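PDB 4R9N: Lmo0547 protein from Listeria monocytogenes, which probably binds DNA and a carbohydrate effector as a transcriptional regulator of the SorC family, the crystallised fragment being its putative sugar-binding domain. Local coordinates for residues 16-21 with 215-220. Residues are numbered along the deposited sequence; the frame is centred on the assembly and turned at random.
Sequences GLEEAI and IPTVVA
Glu18 reaches from the turn ahead of strand 19-23 toward Pro216 and Thr217, at the N-terminal end of strand 217-221. Pro216 suits the exposed bend before the strand, since its ring already restricts phi; Pro216 O lies 4.4 Å from Glu18 OE1, too far for a bond. Thr217 makes the main contact. Thr217 OG1 lies 3.6 Å from Glu18 OE1, beyond a normal hydrogen bond. The methyl Thr217 CG2 stands 3.9 Å from Glu18 OE1. Glu18 gets there with CG anti to the backbone N (chi1 177°) and an extended chain that meets the Thr217 side chain at about a right angle. A branched, half-polar threonine fits this partly exposed start of the strand: its side chain also touches Val242 and Arg48. Val218 N is hydrogen-bonded to Asp241 OD2. Buried Val219 packs on Leu45 of helix 30-49, as does Ile21, a place suiting branched apolar residues. Strand 242-246 runs between the two strands in the parallel, Rossmann-like sheet, and Glu18 reaches past its start, touching Asp241 just before it. Arg48 forms salt bridges with both Glu18 OE2 and Glu19 OE1. The approach to Thr217 is therefore at most weakly polar: Arg48 probably fixes the carboxylate, and Thr217 merely lies beside it.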
loop_
_atom_site.group_PDB
_atom_site.type_symbol
_atom_site.label_atom_id
_atom_site.label_comp_id
_atom_site.label_asym_id
_atom_site.label_seq_id
_atom_site.Cartn_x
_atom_site.Cartn_y
_atom_site.Cartn_z
ATOM N N GLY A 16 1.721 14.061 -12.188
ATOM C CA GLY A 16 2.596 14.832 -11.300
ATOM C C GLY A 16 3.371 13.945 -10.322
ATOM O O GLY A 16 3.526 14.309 -9.146
ATOM N N LEU A 17 3.854 12.778 -10.780
ATOM C CA LEU A 17 4.686 11.928 -9.946
ATOM C C LEU A 17 6.143 12.339 -9.842
ATOM O O LEU A 17 6.756 12.894 -10.757
ATOM C CB LEU A 17 4.619 10.475 -10.415
ATOM C CG LEU A 17 3.167 9.940 -10.517
ATOM C CD1 LEU A 17 3.093 8.711 -11.397
ATOM C CD2 LEU A 17 2.585 9.670 -9.140
ATOM N N GLU A 18 6.736 11.976 -8.723
ATOM C CA GLU A 18 8.176 12.033 -8.557
ATOM C C GLU A 18 8.851 11.024 -9.512
ATOM O O GLU A 18 9.880 11.334 -10.191
ATOM C CB GLU A 18 8.494 11.757 -7.080
ATOM C CG GLU A 18 9.957 11.711 -6.697
ATOM C CD GLU A 18 10.159 11.292 -5.239
ATOM O OE1 GLU A 18 9.206 11.399 -4.430
ATOM O OE2 GLU A 18 11.263 10.817 -4.905
ATOM N N GLU A 19 8.308 9.821 -9.586
ATOM C CA GLU A 19 8.844 8.795 -10.453
ATOM C C GLU A 19 7.835 7.726 -10.816
ATOM O O GLU A 19 7.000 7.335 -9.997
ATOM C CB GLU A 19 10.080 8.120 -9.830
ATOM C CG GLU A 19 10.755 7.152 -10.813
ATOM C CD GLU A 19 11.980 6.427 -10.275
ATOM O OE1 GLU A 19 12.236 6.468 -9.042
ATOM O OE2 GLU A 19 12.734 5.807 -11.100
ATOM N N ALA A 20 7.921 7.224 -12.032
ATOM C CA ALA A 20 7.156 6.061 -12.468
ATOM C C ALA A 20 8.125 4.995 -12.942
ATOM O O ALA A 20 9.019 5.284 -13.754
ATOM C CB ALA A 20 6.117 6.450 -13.525
ATOM N N ILE A 21 8.011 3.790 -12.390
ATOM C CA ILE A 21 8.805 2.677 -12.821
ATOM C C ILE A 21 7.911 1.692 -13.582
ATOM O O ILE A 21 6.912 1.191 -13.018
ATOM C CB ILE A 21 9.402 1.980 -11.597
ATOM C CG1 ILE A 21 10.321 2.957 -10.849
ATOM C CG2 ILE A 21 10.102 0.714 -12.069
ATOM C CD1 ILE A 21 10.421 2.680 -9.347
ATOM N N ILE A 215 3.474 11.827 4.137
ATOM C CA ILE A 215 4.740 11.090 4.079
ATOM C C ILE A 215 5.481 11.576 2.817
ATOM O O ILE A 215 4.865 11.702 1.783
ATOM C CB ILE A 215 4.491 9.567 4.063
ATOM C CG1 ILE A 215 4.010 9.102 5.436
ATOM C CG2 ILE A 215 5.743 8.788 3.710
ATOM C CD1 ILE A 215 3.550 7.646 5.445
ATOM N N PRO A 216 6.791 11.867 2.923
ATOM C CA PRO A 216 7.493 12.489 1.789
ATOM C C PRO A 216 7.455 11.666 0.525
ATOM O O PRO A 216 7.284 12.272 -0.570
ATOM C CB PRO A 216 8.929 12.651 2.290
ATOM C CG PRO A 216 8.780 12.794 3.748
ATOM C CD PRO A 216 7.604 11.941 4.151
ATOM N N THR A 217 7.636 10.349 0.637
ATOM C CA THR A 217 7.607 9.495 -0.542
ATOM C C THR A 217 6.735 8.295 -0.292
ATOM O O THR A 217 7.095 7.381 0.479
ATOM C CB THR A 217 8.989 9.001 -0.964
ATOM O OG1 THR A 217 9.903 10.117 -1.122
ATOM C CG2 THR A 217 8.921 8.145 -2.254
ATOM N N VAL A 218 5.619 8.231 -0.968
ATOM C CA VAL A 218 4.726 7.077 -0.864
ATOM C C VAL A 218 4.827 6.348 -2.221
ATOM O O VAL A 218 4.583 6.946 -3.292
ATOM C CB VAL A 218 3.266 7.488 -0.620
ATOM C CG1 VAL A 218 2.332 6.280 -0.767
ATOM C CG2 VAL A 218 3.134 8.144 0.729
ATOM N N VAL A 219 5.213 5.073 -2.153
ATOM C CA VAL A 219 5.332 4.243 -3.302
ATOM C C VAL A 219 4.171 3.281 -3.375
ATOM O O VAL A 219 3.877 2.624 -2.367
ATOM C CB VAL A 219 6.592 3.388 -3.191
ATOM C CG1 VAL A 219 6.710 2.537 -4.442
ATOM C CG2 VAL A 219 7.790 4.282 -3.010
ATOM N N ALA A 220 3.489 3.229 -4.506
ATOM C CA ALA A 220 2.426 2.272 -4.703
ATOM C C ALA A 220 2.775 1.257 -5.770
ATOM O O ALA A 220 3.377 1.575 -6.883
ATOM C CB ALA A 220 1.142 2.989 -5.042
#